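Local coordinates for protein ATP-dependent helicase FUN30 (Saccharomyces cerevisiae S288c, PDB 5GN1) that uses ATP hydrolysis to remodel nucleosomes, serving heterochromatin organization and DNA repair, where it promotes end resection at double-strand breaks, at residues 53-58 against 308-313; 107-112 against 209-214; 283-288 against 321-326; 317-322 against 349-354. One frame throughout, in Å; residues are numbered along the deposited sequence.

Contact 1: 53-58 against 308-313; sequences IQYCEL and TLITKD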
loop_
_atom_site.group_PDB
_atom_site.type_symbol
_atom_site.label_atom_id
_atom_site.label_comp_id
_atom_site.label_asym_id
_atom_site.label_seq_id
_atom_site.Cartn_x
_atom_site.Cartn_y
_atom_site.Cartn_z
ATOM N N ILE A 53 11.842 -13.701 -4.372
ATOM C CA ILE A 53 11.642 -12.764 -3.269
ATOM C C ILE A 53 12.733 -11.712 -3.363
ATOM O O ILE A 53 13.909 -12.047 -3.522
ATOM C CB ILE A 53 11.694 -13.465 -1.897
ATOM C CG1 ILE A 53 10.637 -14.575 -1.781
ATOM C CG2 ILE A 53 11.623 -12.431 -0.748
ATOM C CD1 ILE A 53 9.231 -14.149 -2.016
ATOM N N GLN A 54 12.355 -10.446 -3.281
ATOM C CA GLN A 54 13.324 -9.361 -3.226
ATOM C C GLN A 54 13.182 -8.674 -1.882
ATOM O O GLN A 54 12.116 -8.129 -1.572
ATOM C CB GLN A 54 13.114 -8.358 -4.357
ATOM C CG GLN A 54 14.015 -7.137 -4.267
ATOM C CD GLN A 54 15.497 -7.473 -4.302
ATOM O OE1 GLN A 54 16.012 -7.916 -5.324
ATOM N NE2 GLN A 54 16.193 -7.249 -3.181
ATOM N N TYR A 55 14.243 -8.708 -1.079
ATOM C CA TYR A 55 14.169 -8.129 0.251
ATOM C C TYR A 55 14.446 -6.631 0.212
ATOM O O TYR A 55 15.242 -6.146 -0.595
ATOM C CB TYR A 55 15.129 -8.848 1.206
ATOM C CG TYR A 55 14.598 -10.209 1.634
ATOM C CD1 TYR A 55 13.504 -10.303 2.482
ATOM C CD2 TYR A 55 15.185 -11.395 1.186
ATOM C CE1 TYR A 55 12.995 -11.524 2.876
ATOM C CE2 TYR A 55 14.687 -12.638 1.582
ATOM C CZ TYR A 55 13.591 -12.692 2.438
ATOM O OH TYR A 55 13.065 -13.903 2.855
ATOM N N CYS A 56 13.742 -5.902 1.077
ATOM C CA CYS A 56 13.812 -4.454 1.194
ATOM C C CYS A 56 14.123 -4.126 2.647
ATOM O O CYS A 56 13.842 -4.921 3.545
ATOM C CB CYS A 56 12.469 -3.768 0.763
ATOM S SG CYS A 56 11.751 -4.481 -0.744
ATOM N N GLU A 57 14.613 -2.949 2.901
ATOM C CA GLU A 57 14.837 -2.559 4.260
ATOM C C GLU A 57 13.918 -1.413 4.617
ATOM O O GLU A 57 13.473 -0.702 3.782
ATOM C CB GLU A 57 16.240 -2.015 4.415
ATOM C CG GLU A 57 17.423 -2.980 4.355
ATOM C CD GLU A 57 17.500 -3.989 5.508
ATOM O OE1 GLU A 57 17.767 -5.132 5.236
ATOM O OE2 GLU A 57 17.300 -3.654 6.665
ATOM N N LEU A 58 13.664 -1.264 5.889
ATOM C CA LEU A 58 13.001 -0.083 6.421
ATOM C C LEU A 58 13.963 1.098 6.375
ATOM O O LEU A 58 15.027 1.057 6.999
ATOM C CB LEU A 58 12.553 -0.337 7.862
ATOM C CG LEU A 58 11.511 -1.420 8.173
ATOM C CD1 LEU A 58 11.512 -1.779 9.660
ATOM C CD2 LEU A 58 10.123 -0.928 7.754
ATOM N N THR A 308 8.204 -10.844 -5.418
ATOM C CA THR A 308 7.478 -10.313 -4.268
ATOM C C THR A 308 8.434 -9.495 -3.412
ATOM O O THR A 308 9.512 -9.978 -3.047
ATOM C CB THR A 308 6.855 -11.436 -3.443
ATOM O OG1 THR A 308 5.946 -12.164 -4.264
ATOM C CG2 THR A 308 6.093 -10.863 -2.245
ATOM N N LEU A 309 8.056 -8.246 -3.142
ATOM C CA LEU A 309 8.853 -7.350 -2.319
ATOM C C LEU A 309 8.549 -7.620 -0.857
ATOM O O LEU A 309 7.384 -7.615 -0.456
ATOM C CB LEU A 309 8.532 -5.886 -2.639
ATOM C CG LEU A 309 8.704 -5.464 -4.091
ATOM C CD1 LEU A 309 8.520 -3.953 -4.229
ATOM C CD2 LEU A 309 10.074 -5.894 -4.559
ATOM N N ILE A 310 9.593 -7.840 -0.059
ATOM C CA ILE A 310 9.440 -8.197 1.347
ATOM C C ILE A 310 10.394 -7.344 2.164
ATOM O O ILE A 310 11.615 -7.409 1.966
ATOM C CB ILE A 310 9.709 -9.688 1.598
ATOM C CG1 ILE A 310 8.641 -10.526 0.905
ATOM C CG2 ILE A 310 9.741 -9.980 3.111
ATOM C CD1 ILE A 310 8.598 -11.984 1.338
ATOM N N THR A 311 9.845 -6.540 3.076
ATOM C CA THR A 311 10.670 -5.749 3.974
ATOM C C THR A 311 11.234 -6.640 5.079
ATOM O O THR A 311 10.485 -7.330 5.785
ATOM C CB THR A 311 9.874 -4.589 4.556
ATOM O OG1 THR A 311 9.576 -3.651 3.504
ATOM C CG2 THR A 311 10.696 -3.888 5.636
ATOM N N LYS A 312 12.559 -6.637 5.203
ATOM C CA LYS A 312 13.242 -7.427 6.219
ATOM C C LYS A 312 13.036 -6.810 7.596
ATOM O O LYS A 312 12.903 -5.590 7.738
ATOM C CB LYS A 312 14.741 -7.502 5.922
ATOM C CG LYS A 312 15.246 -8.857 5.449
ATOM C CD LYS A 312 16.730 -8.754 5.070
ATOM C CE LYS A 312 17.447 -10.084 5.214
ATOM N NZ LYS A 312 18.929 -9.910 5.116
ATOM N N ASP A 313 13.031 -7.670 8.620
ATOM C CA ASP A 313 12.867 -7.229 10.010
ATOM C C ASP A 313 11.496 -6.577 10.196
ATOM O O ASP A 313 11.356 -5.547 10.858
ATOM C CB ASP A 313 14.003 -6.284 10.419
ATOM C CG ASP A 313 14.056 -6.006 11.933
ATOM O OD1 ASP A 313 13.576 -6.841 12.743
ATOM O OD2 ASP A 313 14.595 -4.932 12.302
HETATM O O HOH W 1 14.543 -3.420 7.592
#
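The Tyr55 ring leans on Ile310: Tyr55 CE1 sits 3.6 Å from Ile310 CG2, the two side chains lying alongside each other. Ile53 CG2 lies under one face of that ring, displaced toward the rim. Above the opposite face stands the ammonium of Lys312, NZ 5.9 Å from the ring centroid and 24° off the normal, a long cation-pi pair that can attract only weakly, while Lys312 CG approaches CD1 obliquely.

These groups decorate a parallel beta pair in the C-terminal RecA-like lobe of the SNF2-family ATPase, where 53-56 belongs to an outermost strand of the six-stranded sheet and 308-311 to the strand beside it. The ladder alternates regularly. Gln54 N donates to Thr308 O at 2.9 Å, Ile310 N to Gln54 O, and Cys56 N to Ile310 O. Lys312 N donates to Cys56 O almost straight, with an N-H...O angle of 171°.

Ile310 keeps CG1 beside the backbone N (chi1 -66°), which leaves CG2 anti to that N and facing Tyr55, while CD1 reaches Ile53 CG2 at 3.7 Å. With an alanine here, Ile53 CG2 and Tyr55 CE1 would probably lose their shared backing and the ring would be freer to swing. On the other sheet face Cys56 SG rests on Leu309 CB, near Ala189 of helix 185-200.

Past the strands Leu58 CG packs on Thr311 CG2 at 3.6 Å. One water closes the end, accepting from Leu58 N and donating to Glu57 OE2 and to Lys312 O, the last at 2.7 Å.

Contact 2: 107-112 against 209-214; sequences LRKASL and SLFTQV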
loop_
_atom_site.group_PDB
_atom_site.type_symbol
_atom_site.label_atom_id
_atom_site.label_comp_id
_atom_site.label_asym_id
_atom_site.label_seq_id
_atom_site.Cartn_x
_atom_site.Cartn_y
_atom_site.Cartn_z
ATOM N N LEU A 107 1.389 -2.042 11.169
ATOM C CA LEU A 107 2.725 -2.573 10.893
ATOM C C LEU A 107 2.887 -2.897 9.412
ATOM O O LEU A 107 3.952 -2.657 8.830
ATOM C CB LEU A 107 3.007 -3.820 11.735
ATOM C CG LEU A 107 3.065 -3.667 13.264
ATOM C CD1 LEU A 107 3.163 -5.026 13.924
ATOM C CD2 LEU A 107 4.210 -2.772 13.699
ATOM N N ARG A 108 1.848 -3.465 8.795
ATOM C CA ARG A 108 1.907 -3.756 7.364
ATOM C C ARG A 108 2.137 -2.482 6.560
ATOM O O ARG A 108 3.005 -2.439 5.684
ATOM C CB ARG A 108 0.626 -4.475 6.925
ATOM C CG ARG A 108 0.499 -5.870 7.545
ATOM C CD ARG A 108 -0.798 -6.575 7.150
ATOM N NE ARG A 108 -0.937 -6.701 5.702
ATOM C CZ ARG A 108 -2.064 -7.061 5.095
ATOM N NH1 ARG A 108 -3.144 -7.339 5.811
ATOM N NH2 ARG A 108 -2.121 -7.128 3.768
ATOM N N LYS A 109 1.371 -1.426 6.856
ATOM C CA LYS A 109 1.525 -0.164 6.137
ATOM C C LYS A 109 2.899 0.456 6.357
ATOM O O LYS A 109 3.486 1.031 5.432
ATOM C CB LYS A 109 0.422 0.808 6.566
ATOM C CG LYS A 109 -0.944 0.391 6.070
ATOM C CD LYS A 109 -2.039 1.265 6.681
ATOM C CE LYS A 109 -3.362 1.040 5.963
ATOM N NZ LYS A 109 -4.432 1.848 6.611
ATOM N N ALA A 110 3.425 0.379 7.580
ATOM C CA ALA A 110 4.744 0.953 7.835
ATOM C C ALA A 110 5.838 0.210 7.064
ATOM O O ALA A 110 6.830 0.821 6.659
ATOM C CB ALA A 110 5.035 0.951 9.346
ATOM N N SER A 111 5.666 -1.091 6.837
ATOM C CA SER A 111 6.583 -1.837 5.979
ATOM C C SER A 111 6.531 -1.390 4.515
ATOM O O SER A 111 7.429 -1.743 3.744
ATOM C CB SER A 111 6.261 -3.331 6.040
ATOM O OG SER A 111 6.167 -3.802 7.377
ATOM N N LEU A 112 5.487 -0.660 4.107
ATOM C CA LEU A 112 5.275 -0.262 2.714
ATOM C C LEU A 112 5.728 1.160 2.418
ATOM O O LEU A 112 6.504 1.377 1.480
ATOM C CB LEU A 112 3.790 -0.408 2.345
ATOM C CG LEU A 112 3.284 -1.831 2.487
ATOM C CD1 LEU A 112 1.780 -1.946 2.181
ATOM C CD2 LEU A 112 4.127 -2.754 1.606
ATOM N N SER A 209 -0.971 -4.542 -5.863
ATOM C CA SER A 209 -0.997 -4.209 -4.443
ATOM C C SER A 209 -2.377 -4.479 -3.866
ATOM O O SER A 209 -3.395 -4.304 -4.541
ATOM C CB SER A 209 -0.632 -2.736 -4.171
ATOM O OG SER A 209 -0.700 -2.469 -2.776
ATOM N N LEU A 210 -2.401 -4.893 -2.600
ATOM C CA LEU A 210 -3.660 -5.054 -1.884
ATOM C C LEU A 210 -4.218 -3.732 -1.386
ATOM O O LEU A 210 -5.339 -3.708 -0.867
ATOM C CB LEU A 210 -3.490 -6.013 -0.697
ATOM C CG LEU A 210 -3.574 -7.505 -1.038
ATOM C CD1 LEU A 210 -3.181 -8.362 0.153
ATOM C CD2 LEU A 210 -4.974 -7.867 -1.513
ATOM N N PHE A 211 -3.476 -2.640 -1.548
ATOM C CA PHE A 211 -3.827 -1.342 -0.984
ATOM C C PHE A 211 -4.004 -0.350 -2.122
ATOM O O PHE A 211 -3.043 -0.060 -2.845
ATOM C CB PHE A 211 -2.735 -0.844 -0.028
ATOM C CG PHE A 211 -2.564 -1.681 1.205
ATOM C CD1 PHE A 211 -1.676 -2.747 1.225
ATOM C CD2 PHE A 211 -3.279 -1.387 2.364
ATOM C CE1 PHE A 211 -1.514 -3.521 2.376
ATOM C CE2 PHE A 211 -3.118 -2.145 3.521
ATOM C CZ PHE A 211 -2.238 -3.215 3.527
ATOM N N THR A 212 -5.220 0.182 -2.277
ATOM C CA THR A 212 -5.412 1.249 -3.258
ATOM C C THR A 212 -4.617 2.495 -2.900
ATOM O O THR A 212 -4.183 3.230 -3.796
ATOM C CB THR A 212 -6.896 1.600 -3.405
ATOM O OG1 THR A 212 -7.476 1.796 -2.112
ATOM C CG2 THR A 212 -7.635 0.485 -4.138
ATOM N N GLN A 213 -4.403 2.745 -1.599
ATOM C CA GLN A 213 -3.559 3.866 -1.180
ATOM C C GLN A 213 -2.134 3.727 -1.700
ATOM O O GLN A 213 -1.472 4.729 -2.016
ATOM C CB GLN A 213 -3.531 3.963 0.341
ATOM C CG GLN A 213 -4.817 4.377 1.022
ATOM C CD GLN A 213 -4.693 4.230 2.536
ATOM O OE1 GLN A 213 -4.569 3.116 3.059
ATOM N NE2 GLN A 213 -4.708 5.349 3.239
ATOM N N VAL A 214 -1.623 2.497 -1.747
ATOM C CA VAL A 214 -0.309 2.272 -2.344
ATOM C C VAL A 214 -0.338 2.564 -3.841
ATOM O O VAL A 214 0.586 3.186 -4.371
ATOM C CB VAL A 214 0.181 0.844 -2.039
ATOM C CG1 VAL A 214 1.368 0.456 -2.947
ATOM C CG2 VAL A 214 0.563 0.720 -0.557
HETATM O O HOH W 2 -3.435 4.190 5.701
#
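An arginine and an aromatic ring meet here steeply instead of stacking flat: the Arg108 guanidinium and the Phe211 ring are 68° apart, and Phe211 CZ stands 3.8 Å above one guanidinium face, toward its rim. Arg108 NH2 lies 3.9 Å from Phe211 CE1 and has a long, weak ion pair with Asp341, and near the guanidinium plane Leu210 CD1 borders its edge.

No hydrogen bond joins the two segments directly; Phe211 is the wedge. Leu112 CD1 touches Phe211 CE1 at 3.7 Å and reaches Val214 CG2, while extended Lys109 brings CE obliquely to within 4.0 Å of Phe211 CE2, on the side of the ring away from Arg108. A leucine in place of Phe211 would probably open a gap between Arg108 and Lys109 and leave the guanidinium face without its ring. A water bridges the polar tips, accepting from Lys109 NZ at 2.7 Å and from Gln213 NE2.

Phe211 occupies the N-cap position of helix 212-224 and closes an ST turn: Ser209 OG accepts from Phe211 N at 3.0 Å, and Asp280 bonds the same hydroxyl. Thus the turn leaving strand 205-209 plugs into the C-terminal end of helix 100-110, which packs against helices 60-82 and 315-322.

Contact 3: 283-288 against 321-326; sequences FNPHDD and QLAKNK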
loop_
_atom_site.group_PDB
_atom_site.type_symbol
_atom_site.label_atom_id
_atom_site.label_comp_id
_atom_site.label_asym_id
_atom_site.label_seq_id
_atom_site.Cartn_x
_atom_site.Cartn_y
_atom_site.Cartn_z
ATOM N N PHE A 283 -2.075 -12.659 2.491
ATOM C CA PHE A 283 -1.995 -13.774 3.430
ATOM C C PHE A 283 -2.533 -15.062 2.825
ATOM O O PHE A 283 -2.233 -16.140 3.343
ATOM C CB PHE A 283 -2.746 -13.453 4.726
ATOM C CG PHE A 283 -2.523 -14.467 5.829
ATOM C CD1 PHE A 283 -1.362 -14.438 6.593
ATOM C CD2 PHE A 283 -3.480 -15.437 6.111
ATOM C CE1 PHE A 283 -1.151 -15.368 7.615
ATOM C CE2 PHE A 283 -3.279 -16.365 7.128
ATOM C CZ PHE A 283 -2.112 -16.327 7.879
ATOM N N ASN A 284 -3.311 -14.977 1.741
ATOM C CA ASN A 284 -3.728 -16.152 0.988
ATOM C C ASN A 284 -2.915 -16.232 -0.301
ATOM O O ASN A 284 -3.127 -15.415 -1.207
ATOM C CB ASN A 284 -5.222 -16.103 0.675
ATOM C CG ASN A 284 -5.720 -17.360 -0.043
ATOM O OD1 ASN A 284 -4.954 -18.300 -0.280
ATOM N ND2 ASN A 284 -7.008 -17.377 -0.388
ATOM N N PRO A 285 -1.981 -17.175 -0.424
ATOM C CA PRO A 285 -1.162 -17.252 -1.647
ATOM C C PRO A 285 -1.959 -17.440 -2.925
ATOM O O PRO A 285 -1.444 -17.114 -4.000
ATOM C CB PRO A 285 -0.250 -18.460 -1.378
ATOM C CG PRO A 285 -0.120 -18.487 0.129
ATOM C CD PRO A 285 -1.448 -18.015 0.665
ATOM N N HIS A 286 -3.182 -17.966 -2.851
ATOM C CA HIS A 286 -3.992 -18.137 -4.054
ATOM C C HIS A 286 -4.244 -16.806 -4.753
ATOM O O HIS A 286 -4.322 -16.750 -5.988
ATOM C CB HIS A 286 -5.311 -18.813 -3.678
ATOM C CG HIS A 286 -6.292 -18.904 -4.801
ATOM N ND1 HIS A 286 -6.191 -19.844 -5.805
ATOM C CD2 HIS A 286 -7.402 -18.177 -5.076
ATOM C CE1 HIS A 286 -7.195 -19.689 -6.651
ATOM N NE2 HIS A 286 -7.944 -18.685 -6.233
ATOM N N ASP A 287 -4.371 -15.726 -3.977
ATOM C CA ASP A 287 -4.599 -14.404 -4.554
ATOM C C ASP A 287 -3.403 -13.934 -5.372
ATOM O O ASP A 287 -3.573 -13.387 -6.464
ATOM C CB ASP A 287 -4.898 -13.392 -3.451
ATOM C CG ASP A 287 -6.176 -13.706 -2.704
ATOM O OD1 ASP A 287 -7.034 -14.420 -3.266
ATOM O OD2 ASP A 287 -6.318 -13.224 -1.560
ATOM N N ASP A 288 -2.188 -14.133 -4.861
ATOM C CA ASP A 288 -1.003 -13.687 -5.587
ATOM C C ASP A 288 -0.684 -14.593 -6.770
ATOM O O ASP A 288 -0.050 -14.141 -7.734
ATOM C CB ASP A 288 0.205 -13.609 -4.657
ATOM C CG ASP A 288 0.078 -12.502 -3.623
ATOM O OD1 ASP A 288 -0.761 -11.596 -3.822
ATOM O OD2 ASP A 288 0.814 -12.546 -2.605
ATOM N N GLN A 321 5.963 -16.379 6.096
ATOM C CA GLN A 321 6.141 -17.700 6.704
ATOM C C GLN A 321 4.814 -18.411 6.913
ATOM O O GLN A 321 4.715 -19.624 6.701
ATOM C CB GLN A 321 6.855 -17.581 8.052
ATOM C CG GLN A 321 8.304 -17.144 7.997
ATOM C CD GLN A 321 8.789 -16.568 9.322
ATOM O OE1 GLN A 321 8.305 -16.941 10.402
ATOM N NE2 GLN A 321 9.731 -15.631 9.243
ATOM N N LEU A 322 3.792 -17.681 7.358
ATOM C CA LEU A 322 2.559 -18.274 7.860
ATOM C C LEU A 322 1.411 -18.250 6.867
ATOM O O LEU A 322 0.347 -18.803 7.169
ATOM C CB LEU A 322 2.128 -17.561 9.141
ATOM C CG LEU A 322 3.027 -17.858 10.342
ATOM C CD1 LEU A 322 2.958 -16.711 11.315
ATOM C CD2 LEU A 322 2.609 -19.166 11.004
ATOM N N ALA A 323 1.590 -17.620 5.705
ATOM C CA ALA A 323 0.513 -17.526 4.727
ATOM C C ALA A 323 0.023 -18.917 4.341
ATOM O O ALA A 323 0.815 -19.848 4.173
ATOM C CB ALA A 323 0.988 -16.761 3.484
ATOM N N LYS A 324 -1.283 -19.066 4.257
ATOM C CA LYS A 324 -1.797 -20.368 3.897
ATOM C C LYS A 324 -2.700 -20.412 2.695
ATOM O O LYS A 324 -3.725 -19.786 2.662
ATOM C CB LYS A 324 -2.582 -20.934 5.069
ATOM C CG LYS A 324 -1.787 -21.260 6.251
ATOM C CD LYS A 324 -2.583 -21.786 7.381
ATOM C CE LYS A 324 -1.779 -22.114 8.508
ATOM N NZ LYS A 324 -2.493 -22.605 9.635
ATOM N N ASN A 325 -2.325 -21.342 1.839
ATOM C CA ASN A 325 -2.976 -21.530 0.544
ATOM C C ASN A 325 -4.347 -22.184 0.726
ATOM O O ASN A 325 -4.447 -23.266 1.312
ATOM C CB ASN A 325 -2.070 -22.386 -0.343
ATOM C CG ASN A 325 -2.556 -22.479 -1.774
ATOM O OD1 ASN A 325 -3.274 -21.608 -2.266
ATOM N ND2 ASN A 325 -2.157 -23.543 -2.455
ATOM N N LYS A 326 -5.400 -21.533 0.219
ATOM C CA LYS A 326 -6.786 -21.943 0.425
ATOM C C LYS A 326 -7.669 -21.363 -0.678
ATOM O O LYS A 326 -7.312 -20.375 -1.326
ATOM C CB LYS A 326 -7.306 -21.472 1.792
ATOM C CG LYS A 326 -7.965 -20.111 1.725
ATOM C CD LYS A 326 -7.856 -19.341 3.006
ATOM C CE LYS A 326 -8.741 -19.885 4.040
ATOM N NZ LYS A 326 -8.962 -18.887 5.089
HETATM O O HOH W 3 -4.818 -17.726 4.306
#
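An asparagine N-cap organises this surface contact at the start of helix 285-292, which leads into helicase motif VI of the RecA-like lobe; the chain leaving helix 315-322 runs past it and is tied to the cap. Asn284 does most of the tying. Its CG is anti to the backbone N (chi1 -177°), which presents the amide both to its own helix and to Lys326. Asn284 OD1 takes the capping bond from His286 N at 3.1 Å, with the donor well above the carbonyl plane, and receives a weak bond from Lys326 N. Asn284 ND2 donates to Lys326 O at 3.2 Å, the oxygen lying near the plane of the amide but the nitrogen well above the plane of the Lys326 carbonyl. Both polar ends of the amide engage the Lys326 backbone, OD1 only weakly, which probably limits a flip.

Pro285 CD lies 3.4 Å from Lys324 C and also meets Ala323 CB. Ahead of the cap, the Phe283 ring slides under the chain where it leaves the helix: Ala323 CA stands 4.1 Å from the ring centroid, 17° off the normal, a CH-pi contact over one face. Leu322 O approaches Phe283 CZ obliquely. Val347 of helix 345-359 and Leu343 also touch this phenylalanine. Phe283 O accepts a weak bond from Lys324 N, and a water donates to both Phe283 O and Lys324 O, the latter at 2.9 Å.

Contact 4: 317-322 against 349-354; sequences EKIHQL and DMLEDI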
loop_
_atom_site.group_PDB
_atom_site.type_symbol
_atom_site.label_atom_id
_atom_site.label_comp_id
_atom_site.label_asym_id
_atom_site.label_seq_id
_atom_site.Cartn_x
_atom_site.Cartn_y
_atom_site.Cartn_z
ATOM N N GLU A 317 7.824 -10.534 6.886
ATOM C CA GLU A 317 8.489 -11.824 7.028
ATOM C C GLU A 317 7.579 -12.841 7.712
ATOM O O GLU A 317 7.483 -13.989 7.268
ATOM C CB GLU A 317 9.806 -11.651 7.790
ATOM C CG GLU A 317 10.846 -10.852 7.009
ATOM C CD GLU A 317 12.218 -10.814 7.678
ATOM O OE1 GLU A 317 12.399 -10.073 8.668
ATOM O OE2 GLU A 317 13.114 -11.550 7.218
ATOM N N LYS A 318 6.879 -12.428 8.780
ATOM C CA LYS A 318 5.949 -13.332 9.456
ATOM C C LYS A 318 4.801 -13.730 8.543
ATOM O O LYS A 318 4.348 -14.882 8.562
ATOM C CB LYS A 318 5.401 -12.669 10.723
ATOM C CG LYS A 318 6.469 -12.288 11.717
ATOM C CD LYS A 318 7.301 -13.493 12.059
ATOM C CE LYS A 318 8.738 -13.112 12.359
ATOM N NZ LYS A 318 9.542 -14.335 12.629
ATOM N N ILE A 319 4.299 -12.784 7.750
ATOM C CA ILE A 319 3.207 -13.103 6.836
ATOM C C ILE A 319 3.674 -14.071 5.750
ATOM O O ILE A 319 2.945 -14.993 5.369
ATOM C CB ILE A 319 2.617 -11.801 6.260
ATOM C CG1 ILE A 319 1.837 -11.080 7.365
ATOM C CG2 ILE A 319 1.732 -12.078 5.027
ATOM C CD1 ILE A 319 1.318 -9.719 6.973
ATOM N N HIS A 320 4.901 -13.897 5.256
ATOM C CA HIS A 320 5.432 -14.834 4.265
ATOM C C HIS A 320 5.534 -16.250 4.832
ATOM O O HIS A 320 5.223 -17.226 4.140
ATOM C CB HIS A 320 6.800 -14.352 3.776
ATOM C CG HIS A 320 7.375 -15.172 2.659
ATOM N ND1 HIS A 320 6.661 -15.498 1.525
ATOM C CD2 HIS A 320 8.601 -15.727 2.501
ATOM C CE1 HIS A 320 7.418 -16.222 0.719
ATOM N NE2 HIS A 320 8.601 -16.377 1.289
ATOM N N GLN A 321 5.963 -16.379 6.096
ATOM C CA GLN A 321 6.141 -17.700 6.704
ATOM C C GLN A 321 4.814 -18.411 6.913
ATOM O O GLN A 321 4.715 -19.624 6.701
ATOM C CB GLN A 321 6.855 -17.581 8.052
ATOM C CG GLN A 321 8.304 -17.144 7.997
ATOM C CD GLN A 321 8.789 -16.568 9.322
ATOM O OE1 GLN A 321 8.305 -16.941 10.402
ATOM N NE2 GLN A 321 9.731 -15.631 9.243
ATOM N N LEU A 322 3.792 -17.681 7.358
ATOM C CA LEU A 322 2.559 -18.274 7.860
ATOM C C LEU A 322 1.411 -18.250 6.867
ATOM O O LEU A 322 0.347 -18.803 7.169
ATOM C CB LEU A 322 2.128 -17.561 9.141
ATOM C CG LEU A 322 3.027 -17.858 10.342
ATOM C CD1 LEU A 322 2.958 -16.711 11.315
ATOM C CD2 LEU A 322 2.609 -19.166 11.004
ATOM N N ASP A 349 -4.560 -12.010 15.989
ATOM C CA ASP A 349 -4.108 -12.373 17.331
ATOM C C ASP A 349 -2.810 -13.173 17.265
ATOM O O ASP A 349 -1.867 -12.906 18.014
ATOM C CB ASP A 349 -5.192 -13.172 18.073
ATOM C CG ASP A 349 -6.370 -12.298 18.566
ATOM O OD1 ASP A 349 -6.261 -11.054 18.587
ATOM O OD2 ASP A 349 -7.403 -12.876 18.971
ATOM N N MET A 350 -2.742 -14.151 16.357
ATOM C CA MET A 350 -1.538 -14.969 16.225
ATOM C C MET A 350 -0.329 -14.143 15.777
ATOM O O MET A 350 0.786 -14.322 16.290
ATOM C CB MET A 350 -1.792 -16.107 15.248
ATOM C CG MET A 350 -0.521 -16.811 14.818
ATOM S SD MET A 350 -0.667 -17.473 13.159
ATOM C CE MET A 350 -0.630 -15.984 12.170
ATOM N N LEU A 351 -0.520 -13.246 14.807
ATOM C CA LEU A 351 0.589 -12.402 14.371
ATOM C C LEU A 351 1.051 -11.479 15.487
ATOM O O LEU A 351 2.258 -11.278 15.676
ATOM C CB LEU A 351 0.189 -11.609 13.123
ATOM C CG LEU A 351 0.250 -12.468 11.856
ATOM C CD1 LEU A 351 -0.462 -11.818 10.668
ATOM C CD2 LEU A 351 1.721 -12.759 11.512
ATOM N N GLU A 352 0.108 -10.915 16.252
ATOM C CA GLU A 352 0.502 -10.051 17.361
ATOM C C GLU A 352 1.283 -10.832 18.419
ATOM O O GLU A 352 2.248 -10.314 18.997
ATOM C CB GLU A 352 -0.725 -9.377 17.980
ATOM C CG GLU A 352 -0.329 -8.284 18.956
ATOM C CD GLU A 352 -1.482 -7.744 19.775
ATOM O OE1 GLU A 352 -2.494 -8.449 19.948
ATOM O OE2 GLU A 352 -1.355 -6.604 20.247
ATOM N N ASP A 353 0.885 -12.049 18.671
ATOM C CA ASP A 353 1.583 -12.847 19.643
ATOM C C ASP A 353 3.028 -13.120 19.181
ATOM O O ASP A 353 3.936 -12.924 19.927
ATOM C CB ASP A 353 0.885 -14.166 19.890
ATOM C CG ASP A 353 -0.467 -14.016 20.563
ATOM O OD1 ASP A 353 -0.780 -12.960 21.049
ATOM O OD2 ASP A 353 -1.212 -14.966 20.575
ATOM N N ILE A 354 3.202 -13.555 17.943
ATOM C CA ILE A 354 4.525 -13.878 17.408
ATOM C C ILE A 354 5.444 -12.668 17.494
ATOM O O ILE A 354 6.591 -12.764 17.946
ATOM C CB ILE A 354 4.394 -14.394 15.967
ATOM C CG1 ILE A 354 3.648 -15.723 15.978
ATOM C CG2 ILE A 354 5.758 -14.507 15.294
ATOM C CD1 ILE A 354 3.221 -16.174 14.636
#
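Lys318 reaches across to helix 345-359, beginning with CB, which rests 3.8 Å from Leu351 CD2. A turn about the CB-CG bond (chi2 -55°), with a second bend at chi3, brings Lys318 CD against Ile354 CG2 at 3.7 Å. Beyond CD the chain carries on past the isoleucine to NZ, which forms a salt bridge with Glu358 further along the same partner helix. One lysine thus supplies apolar packing with its stem and a charge pair with its tip.

A turn later, Leu322 puts its CD1 methyl among three partners. Leu322 CD1 meets Ile354 CD1 tip to tip at 3.4 Å, closer than carbons normally pack, so this pair is tight. Met350 faces it in the same end-on manner, its CE 3.8 Å from Leu322 CD1, and Leu351 CD2 lies 4.1 Å from Leu322 CD1. The two branches of Leu351 divide their work: CD2 serves Lys318 and Leu322, whereas CD1 turns to Ile319 CG1. Helix 100-110 adds to this layer, Ile104 touching Leu351 and Arg108 touching Ile319.

The axes of the two short helical segments stay 11.0 Å apart and cross at 124°, so side chains rather than backbones do the touching. Each helix contributes residues spaced one and three along the chain, which fall on a single face. This is apolar helix-helix packing, by which helix 345-359 is laid over helix 315-322, the helix that follows strand 304-311.

In the fold
Helix 315-322 connects most of the set. Contacts 3 and 4 share its final residues, Gln321 and Leu322, and their centres lie about 12 Å apart. Contact 1 feeds into it along the chain and touches contact 4 where Ile310 CD1 packs 3.7 Å from His320 CG. Contact 2, near the centre of the chain, reaches contact 4 through Arg108 CD and Ile319 CD1, 3.8 Å apart, and contact 1 through a probable hydrogen bond of 2.9 Å from Thr311 OG1 to Ser111 O. Contact 3 stays separate from contacts 1 and 2, their centres about 17 Å away. Together they join the sheet edge, the helix entering motif VI and the C-terminal helix.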